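Long-range contacts in peroxisomal fatty acid beta-oxidation multifunctional protein MFP2 (Arabidopsis thaliana, PDB 2WTB), which catalyses the enoyl-CoA hydratase and 3-hydroxyacyl-CoA dehydrogenase steps of peroxisomal fatty acid beta-oxidation during seed germination: residues 288-299 with 649-660; 454-465 with 485-496. All coordinates share one frame; numbering follows the deposited sequence.

From the N terminus, the chain first passes through the enoyl-CoA hydratase/isomerase part and reaches helix 281-294, whose C-terminal end and following turn form one side of contact 1. It then enters the NAD-binding part, where strand 459-464, helix 470-482 and strand 486-491 follow one another; contact 2 closes this short loop by pairing the two strands. Only much later, at helix 651-662 in the C-terminal helical region, is the wide loop of contact 1 closed, with all of contact 2 inside it. The two meet in space: Gln293 and Thr296 reach Thr486 and Pro487, while Met660 and Val299 pack on Thr486 and Val489. Edge strand 486-491 thus joins both helices.

Contact 1: residues 288-299 with 649-660; sequences HVFFSQRGTAKV and VKAADLDIAGIM
Val649 meets Val299 through CG2, 3.6 Å from Val299 CG1. Lys650, the N-cap residue, bends its chain at chi3 (84°) and chi4 (69°) to bring NZ back to the turn after helix 288-294. There Lys650 NZ donates to Gly295 O and Lys298 O, each 2.9 Å away, and a salt bridge to Asp653 OD2 gives the ammonium a third partner. Lys298 N and Lys650 NZ approach Gly295 O from opposite faces of its plane. Ala652 CB packs against Ser292 OG, which itself donates to His288 O. Asp653 OD1 rests against Thr296 CA and CG2, while Thr296 OG1 turns to Pro487 O. This is a steep helix-helix crossing, the axes 103° apart, between the last helix before the Rossmann-type NAD-binding fold and a helix of the C-terminal region. Asp655 OD2 approaches the edge of the His288 ring at CE1, with carboxylate and ring steeply inclined; its OD1 takes the backbone N-H groups of Met672 and Phe673. At the crossing, Ile656 CD1 presses on Ser292 CB and Gln293 N. Ile659 CD1 meets Val289 CG2 tip to tip at 3.5 Å. Met660 CE touches Gln293 NE2, while Gln293 OE1 is hydrogen-bonded to Thr486 OG1.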
# COMPACT_ATOMS: atom_id res chain seq x y z
N HIS A 288 7.93 -0.53 -8.54
CA HIS A 288 8.95 -0.66 -7.51
C HIS A 288 8.32 -0.68 -6.12
O HIS A 288 8.75 -1.41 -5.23
CB HIS A 288 9.97 0.47 -7.61
CG HIS A 288 10.99 0.48 -6.52
ND1 HIS A 288 10.83 1.19 -5.35
CD2 HIS A 288 12.19 -0.14 -6.42
CE1 HIS A 288 11.88 1.01 -4.58
NE2 HIS A 288 12.72 0.21 -5.20
N VAL A 289 7.28 0.14 -5.94
CA VAL A 289 6.57 0.21 -4.67
C VAL A 289 5.84 -1.09 -4.40
O VAL A 289 5.69 -1.51 -3.25
CB VAL A 289 5.56 1.38 -4.66
CG1 VAL A 289 4.71 1.34 -3.40
CG2 VAL A 289 6.28 2.71 -4.78
N PHE A 290 5.37 -1.74 -5.46
CA PHE A 290 4.67 -3.00 -5.35
C PHE A 290 5.57 -4.08 -4.74
O PHE A 290 5.19 -4.74 -3.77
CB PHE A 290 4.15 -3.45 -6.72
CG PHE A 290 3.70 -4.88 -6.76
CD1 PHE A 290 2.49 -5.27 -6.21
CD2 PHE A 290 4.50 -5.85 -7.36
CE1 PHE A 290 2.08 -6.59 -6.25
CE2 PHE A 290 4.09 -7.17 -7.41
CZ PHE A 290 2.88 -7.54 -6.85
N PHE A 291 6.75 -4.27 -5.32
CA PHE A 291 7.69 -5.27 -4.83
C PHE A 291 8.27 -4.91 -3.46
O PHE A 291 8.36 -5.77 -2.58
CB PHE A 291 8.81 -5.49 -5.84
CG PHE A 291 8.36 -6.13 -7.12
CD1 PHE A 291 8.30 -7.50 -7.24
CD2 PHE A 291 8.00 -5.35 -8.21
CE1 PHE A 291 7.88 -8.09 -8.42
CE2 PHE A 291 7.58 -5.93 -9.39
CZ PHE A 291 7.52 -7.31 -9.49
N SER A 292 8.65 -3.65 -3.30
CA SER A 292 9.23 -3.17 -2.06
C SER A 292 8.27 -3.36 -0.89
O SER A 292 8.70 -3.62 0.24
CB SER A 292 9.62 -1.69 -2.18
OG SER A 292 10.72 -1.53 -3.06
N GLN A 293 6.98 -3.22 -1.16
CA GLN A 293 5.96 -3.53 -0.16
C GLN A 293 6.12 -4.96 0.35
O GLN A 293 5.95 -5.23 1.54
CB GLN A 293 4.56 -3.34 -0.77
CG GLN A 293 3.49 -4.18 -0.11
CD GLN A 293 3.22 -3.77 1.32
OE1 GLN A 293 2.99 -4.61 2.19
NE2 GLN A 293 3.26 -2.47 1.58
N ARG A 294 6.44 -5.86 -0.57
CA ARG A 294 6.57 -7.28 -0.25
C ARG A 294 7.84 -7.61 0.53
O ARG A 294 7.84 -8.48 1.40
CB ARG A 294 6.53 -8.11 -1.53
CG ARG A 294 5.17 -8.21 -2.17
CD ARG A 294 5.21 -9.21 -3.31
NE ARG A 294 3.88 -9.59 -3.78
CZ ARG A 294 3.64 -10.66 -4.52
NH1 ARG A 294 4.63 -11.45 -4.89
NH2 ARG A 294 2.40 -10.94 -4.90
N GLY A 295 8.92 -6.91 0.21
CA GLY A 295 10.24 -7.27 0.72
C GLY A 295 10.59 -6.73 2.09
O GLY A 295 11.72 -6.91 2.55
N THR A 296 9.64 -6.08 2.75
CA THR A 296 9.92 -5.48 4.05
C THR A 296 10.05 -6.52 5.15
O THR A 296 10.62 -6.26 6.20
CB THR A 296 8.84 -4.46 4.45
OG1 THR A 296 7.58 -5.14 4.61
CG2 THR A 296 8.70 -3.38 3.40
N ALA A 297 9.52 -7.71 4.89
CA ALA A 297 9.55 -8.80 5.87
C ALA A 297 10.81 -9.64 5.73
O ALA A 297 11.02 -10.58 6.49
CB ALA A 297 8.31 -9.66 5.73
N LYS A 298 11.64 -9.30 4.75
CA LYS A 298 12.89 -10.02 4.53
C LYS A 298 14.05 -9.32 5.22
O LYS A 298 14.63 -8.38 4.67
CB LYS A 298 13.16 -10.19 3.04
CG LYS A 298 14.50 -10.82 2.72
CD LYS A 298 14.54 -11.34 1.30
CE LYS A 298 13.48 -12.41 1.07
NZ LYS A 298 13.52 -12.95 -0.31
N VAL A 299 14.39 -9.78 6.41
CA VAL A 299 15.49 -9.20 7.18
C VAL A 299 16.60 -10.22 7.40
O VAL A 299 16.47 -11.12 8.24
CB VAL A 299 15.00 -8.69 8.55
CG1 VAL A 299 16.12 -7.98 9.30
CG2 VAL A 299 13.80 -7.77 8.38
N VAL A 649 17.29 -1.95 6.87
CA VAL A 649 17.86 -3.14 6.25
C VAL A 649 18.24 -2.89 4.80
O VAL A 649 19.31 -3.31 4.35
CB VAL A 649 16.87 -4.32 6.30
CG1 VAL A 649 17.31 -5.42 5.35
CG2 VAL A 649 16.74 -4.84 7.72
N LYS A 650 17.37 -2.21 4.07
CA LYS A 650 17.56 -1.99 2.64
C LYS A 650 16.85 -0.72 2.20
O LYS A 650 15.85 -0.31 2.80
CB LYS A 650 17.03 -3.19 1.86
CG LYS A 650 15.53 -3.39 1.99
CD LYS A 650 15.07 -4.67 1.30
CE LYS A 650 15.26 -5.88 2.20
NZ LYS A 650 14.31 -5.86 3.36
N ALA A 651 17.37 -0.09 1.15
CA ALA A 651 16.81 1.16 0.65
C ALA A 651 15.30 1.05 0.43
O ALA A 651 14.55 1.95 0.78
CB ALA A 651 17.51 1.57 -0.64
N ALA A 652 14.87 -0.07 -0.16
CA ALA A 652 13.46 -0.26 -0.50
C ALA A 652 12.55 -0.19 0.73
O ALA A 652 11.36 0.08 0.60
CB ALA A 652 13.26 -1.57 -1.24
N ASP A 653 13.11 -0.43 1.90
CA ASP A 653 12.35 -0.31 3.14
C ASP A 653 12.10 1.16 3.49
O ASP A 653 11.02 1.53 3.94
CB ASP A 653 13.05 -1.02 4.30
CG ASP A 653 12.85 -2.53 4.27
OD1 ASP A 653 11.96 -3.01 3.54
OD2 ASP A 653 13.58 -3.24 5.00
N LEU A 654 13.12 1.99 3.27
CA LEU A 654 12.98 3.42 3.48
C LEU A 654 11.91 4.01 2.56
O LEU A 654 11.16 4.91 2.96
CB LEU A 654 14.32 4.13 3.24
CG LEU A 654 15.41 3.85 4.28
CD1 LEU A 654 16.60 4.76 4.04
CD2 LEU A 654 14.86 4.05 5.69
N ASP A 655 11.84 3.50 1.34
CA ASP A 655 10.83 3.94 0.38
C ASP A 655 9.43 3.72 0.92
O ASP A 655 8.65 4.66 1.06
CB ASP A 655 11.00 3.21 -0.96
CG ASP A 655 12.27 3.62 -1.69
OD1 ASP A 655 12.72 4.77 -1.49
OD2 ASP A 655 12.81 2.80 -2.46
N ILE A 656 9.11 2.46 1.24
CA ILE A 656 7.81 2.11 1.81
C ILE A 656 7.52 2.91 3.08
O ILE A 656 6.39 3.33 3.31
CB ILE A 656 7.70 0.60 2.11
CG1 ILE A 656 7.04 -0.14 0.94
CG2 ILE A 656 6.87 0.36 3.36
CD1 ILE A 656 7.65 0.16 -0.40
N ALA A 657 8.55 3.12 3.89
CA ALA A 657 8.39 3.83 5.15
C ALA A 657 7.90 5.26 4.92
O ALA A 657 6.87 5.66 5.44
CB ALA A 657 9.69 3.83 5.94
N GLY A 658 8.66 6.02 4.13
CA GLY A 658 8.28 7.38 3.81
C GLY A 658 6.92 7.43 3.14
O GLY A 658 6.09 8.27 3.46
N ILE A 659 6.71 6.51 2.21
CA ILE A 659 5.45 6.43 1.48
C ILE A 659 4.27 6.17 2.42
O ILE A 659 3.27 6.90 2.38
CB ILE A 659 5.48 5.30 0.43
CG1 ILE A 659 6.29 5.74 -0.79
CG2 ILE A 659 4.07 4.90 0.03
CD1 ILE A 659 6.46 4.65 -1.83
N MET A 660 4.39 5.15 3.25
CA MET A 660 3.27 4.66 4.04
C MET A 660 3.15 5.39 5.38
O MET A 660 2.12 5.29 6.06
CB MET A 660 3.41 3.16 4.26
CG MET A 660 2.09 2.41 4.29
SD MET A 660 2.32 0.66 3.92
CE MET A 660 3.28 0.76 2.41

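Contact 2: residues 454-465 with 485-496; sequences AHIMPLLEIVRT and KTPVVVGNCTGF
Leu459 to Val463 run parallel to Thr486 to Val490, one residue against one, with the strand directions 34° apart. The amides of Thr486, Val488 and Val490 donate to the carbonyls of Pro458, Leu460 and Ile462, and those of Leu460, Ile462 and Arg464 return bonds to Thr486, Val488 and Val490. Pro487 falls where no amide hydrogen is needed for this pairing. Ahead of the strands, Lys485 lies along the carbonyls of Pro458 and Met457, and bends at chi2 (-91°) and chi4 (-71°) lead its NZ to Ala454 O, 3.0 Å away in the carbonyl plane. A leucine in place of Lys485 would probably leave the Ala454 carbonyl without this donor and the 454-457 loop less firmly tied to the strand. On one face of the sheet, Val463 CG2 sits over the centre of the Phe496 ring, 3.5 Å from its centroid, in a CH-pi contact. Glu461 OE1 comes to the edge of the same ring, 3.4 Å from Phe496 CD2, and receives a water that also donates to Gly495 O. Glu461 OE2 accepts from the backbone N of Ala497 and of Val498. On the other face Ile462 CD1 lies alongside Pro487 CB, and the Arg464 side chain crosses that of Val489 at about a right angle, CD against CG1; Leu477 of helix 470-482 packs over Ile462, Pro487 and Val489. Strand, covering helix and parallel strand make a beta-alpha-beta crossover, here at one edge of the Rossmann-type sheet, with strand 459-464 antiparallel to its neighbour 445-450.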
# COMPACT_ATOMS: atom_id res chain seq x y z
N ALA A 454 -3.87 4.45 15.27
CA ALA A 454 -3.27 3.12 15.28
C ALA A 454 -4.02 2.10 14.43
O ALA A 454 -3.43 1.16 13.91
CB ALA A 454 -3.11 2.62 16.70
N HIS A 455 -5.33 2.29 14.29
CA HIS A 455 -6.15 1.31 13.58
C HIS A 455 -6.38 1.65 12.10
O HIS A 455 -7.06 0.92 11.39
CB HIS A 455 -7.49 1.08 14.30
CG HIS A 455 -8.21 2.34 14.67
ND1 HIS A 455 -9.48 2.63 14.21
CD2 HIS A 455 -7.84 3.38 15.45
CE1 HIS A 455 -9.86 3.80 14.70
NE2 HIS A 455 -8.89 4.27 15.45
N ILE A 456 -5.81 2.76 11.65
CA ILE A 456 -5.93 3.17 10.25
C ILE A 456 -4.58 3.21 9.54
O ILE A 456 -4.44 2.71 8.43
CB ILE A 456 -6.62 4.55 10.10
CG1 ILE A 456 -8.09 4.46 10.51
CG2 ILE A 456 -6.50 5.05 8.67
CD1 ILE A 456 -8.32 4.52 12.00
N MET A 457 -3.60 3.81 10.19
CA MET A 457 -2.26 3.91 9.62
C MET A 457 -1.71 2.51 9.36
O MET A 457 -1.62 1.70 10.27
CB MET A 457 -1.33 4.69 10.54
CG MET A 457 -0.24 5.46 9.81
SD MET A 457 -0.91 6.64 8.64
CE MET A 457 -2.17 7.44 9.64
N PRO A 458 -1.34 2.24 8.10
CA PRO A 458 -0.99 0.89 7.63
C PRO A 458 0.40 0.46 8.07
O PRO A 458 0.71 -0.73 8.04
CB PRO A 458 -1.02 1.03 6.10
CG PRO A 458 -1.49 2.44 5.81
CD PRO A 458 -1.19 3.24 7.03
N LEU A 459 1.24 1.41 8.47
CA LEU A 459 2.63 1.12 8.79
C LEU A 459 2.82 0.67 10.23
O LEU A 459 2.08 1.08 11.13
CB LEU A 459 3.51 2.33 8.51
CG LEU A 459 5.02 2.07 8.56
CD1 LEU A 459 5.45 1.28 7.33
CD2 LEU A 459 5.79 3.38 8.65
N LEU A 460 3.82 -0.18 10.43
CA LEU A 460 4.23 -0.60 11.76
C LEU A 460 5.75 -0.69 11.81
O LEU A 460 6.35 -1.44 11.04
CB LEU A 460 3.62 -1.95 12.12
CG LEU A 460 4.23 -2.63 13.35
CD1 LEU A 460 4.14 -1.73 14.58
CD2 LEU A 460 3.57 -3.98 13.61
N GLU A 461 6.36 0.08 12.70
CA GLU A 461 7.80 0.02 12.89
C GLU A 461 8.17 -0.98 13.97
O GLU A 461 7.88 -0.76 15.15
CB GLU A 461 8.37 1.39 13.24
CG GLU A 461 8.82 2.22 12.06
CD GLU A 461 9.53 3.49 12.48
OE1 GLU A 461 9.25 4.00 13.59
OE2 GLU A 461 10.38 3.99 11.70
N ILE A 462 8.78 -2.09 13.57
CA ILE A 462 9.33 -3.05 14.53
C ILE A 462 10.75 -2.63 14.87
O ILE A 462 11.66 -2.80 14.05
CB ILE A 462 9.33 -4.48 13.97
CG1 ILE A 462 7.90 -4.97 13.76
CG2 ILE A 462 10.06 -5.42 14.91
CD1 ILE A 462 7.82 -6.35 13.17
N VAL A 463 10.93 -2.07 16.06
CA VAL A 463 12.23 -1.57 16.47
C VAL A 463 13.02 -2.62 17.24
O VAL A 463 12.67 -2.97 18.37
CB VAL A 463 12.10 -0.30 17.35
CG1 VAL A 463 13.47 0.23 17.71
CG2 VAL A 463 11.28 0.76 16.62
N ARG A 464 14.08 -3.13 16.62
CA ARG A 464 14.93 -4.13 17.24
C ARG A 464 16.09 -3.46 17.96
O ARG A 464 16.49 -2.36 17.61
CB ARG A 464 15.49 -5.09 16.18
CG ARG A 464 16.78 -4.59 15.56
CD ARG A 464 16.84 -4.82 14.06
NE ARG A 464 17.36 -6.14 13.72
CZ ARG A 464 18.04 -6.39 12.60
NH1 ARG A 464 18.28 -5.42 11.74
NH2 ARG A 464 18.48 -7.62 12.36
N THR A 465 16.64 -4.13 18.97
CA THR A 465 17.85 -3.65 19.62
C THR A 465 18.98 -4.60 19.28
O THR A 465 18.81 -5.49 18.45
CB THR A 465 17.69 -3.58 21.15
OG1 THR A 465 16.40 -3.06 21.48
CG2 THR A 465 18.75 -2.69 21.74
N LYS A 485 -1.21 -4.79 8.63
CA LYS A 485 -0.20 -3.74 8.67
C LYS A 485 0.96 -4.11 7.76
O LYS A 485 1.15 -5.28 7.42
CB LYS A 485 0.31 -3.55 10.10
CG LYS A 485 -0.69 -2.91 11.05
CD LYS A 485 -0.53 -1.40 11.07
CE LYS A 485 -1.39 -0.77 12.15
NZ LYS A 485 -2.84 -0.83 11.81
N THR A 486 1.74 -3.11 7.36
CA THR A 486 2.97 -3.34 6.61
C THR A 486 4.16 -3.03 7.50
O THR A 486 4.46 -1.87 7.77
CB THR A 486 3.03 -2.50 5.33
OG1 THR A 486 2.10 -3.01 4.37
CG2 THR A 486 4.43 -2.54 4.73
N PRO A 487 4.85 -4.08 7.96
CA PRO A 487 5.94 -3.95 8.93
C PRO A 487 7.27 -3.65 8.27
O PRO A 487 7.58 -4.22 7.22
CB PRO A 487 6.02 -5.35 9.56
CG PRO A 487 4.88 -6.15 8.96
CD PRO A 487 4.56 -5.49 7.67
N VAL A 488 8.04 -2.75 8.87
CA VAL A 488 9.45 -2.61 8.56
C VAL A 488 10.25 -2.81 9.84
O VAL A 488 9.86 -2.32 10.90
CB VAL A 488 9.78 -1.24 7.94
CG1 VAL A 488 9.28 -1.17 6.51
CG2 VAL A 488 9.19 -0.12 8.78
N VAL A 489 11.34 -3.56 9.75
CA VAL A 489 12.18 -3.81 10.92
C VAL A 489 13.33 -2.82 10.98
O VAL A 489 14.29 -2.92 10.22
CB VAL A 489 12.74 -5.25 10.91
CG1 VAL A 489 13.68 -5.46 12.08
CG2 VAL A 489 11.60 -6.27 10.95
N VAL A 490 13.22 -1.86 11.89
CA VAL A 490 14.23 -0.81 12.00
C VAL A 490 15.04 -0.95 13.28
O VAL A 490 14.65 -1.66 14.21
CB VAL A 490 13.59 0.60 11.93
CG1 VAL A 490 12.84 0.77 10.62
CG2 VAL A 490 12.66 0.83 13.12
N GLY A 491 16.18 -0.26 13.32
CA GLY A 491 17.08 -0.34 14.46
C GLY A 491 16.80 0.71 15.51
O GLY A 491 16.08 1.68 15.26
N ASN A 492 17.35 0.51 16.70
CA ASN A 492 17.13 1.43 17.81
C ASN A 492 18.02 2.67 17.72
O ASN A 492 19.24 2.58 17.82
CB ASN A 492 17.34 0.72 19.15
CG ASN A 492 16.92 1.58 20.33
OD1 ASN A 492 16.58 2.75 20.18
ND2 ASN A 492 16.94 0.99 21.52
N CYS A 493 17.39 3.82 17.52
CA CYS A 493 18.10 5.09 17.46
C CYS A 493 17.08 6.22 17.53
O CYS A 493 15.87 5.99 17.45
CB CYS A 493 18.91 5.20 16.17
SG CYS A 493 17.90 5.31 14.68
N THR A 494 17.58 7.44 17.68
CA THR A 494 16.72 8.62 17.75
C THR A 494 15.73 8.69 16.59
O THR A 494 16.12 8.92 15.45
CB THR A 494 17.56 9.91 17.77
OG1 THR A 494 18.53 9.83 18.83
CG2 THR A 494 16.67 11.12 17.98
N GLY A 495 14.45 8.47 16.89
CA GLY A 495 13.40 8.58 15.89
C GLY A 495 13.33 7.40 14.92
O GLY A 495 12.66 7.49 13.89
N PHE A 496 14.01 6.32 15.26
CA PHE A 496 14.02 5.11 14.44
C PHE A 496 14.24 5.43 12.95
O PHE A 496 15.31 5.89 12.57
CB PHE A 496 12.72 4.32 14.63
CG PHE A 496 12.30 4.20 16.06
CD1 PHE A 496 13.20 3.84 17.04
CD2 PHE A 496 10.98 4.45 16.43
CE1 PHE A 496 12.81 3.73 18.37
CE2 PHE A 496 10.59 4.35 17.75
CZ PHE A 496 11.50 3.99 18.72
O HOH W 1 9.91 6.82 13.62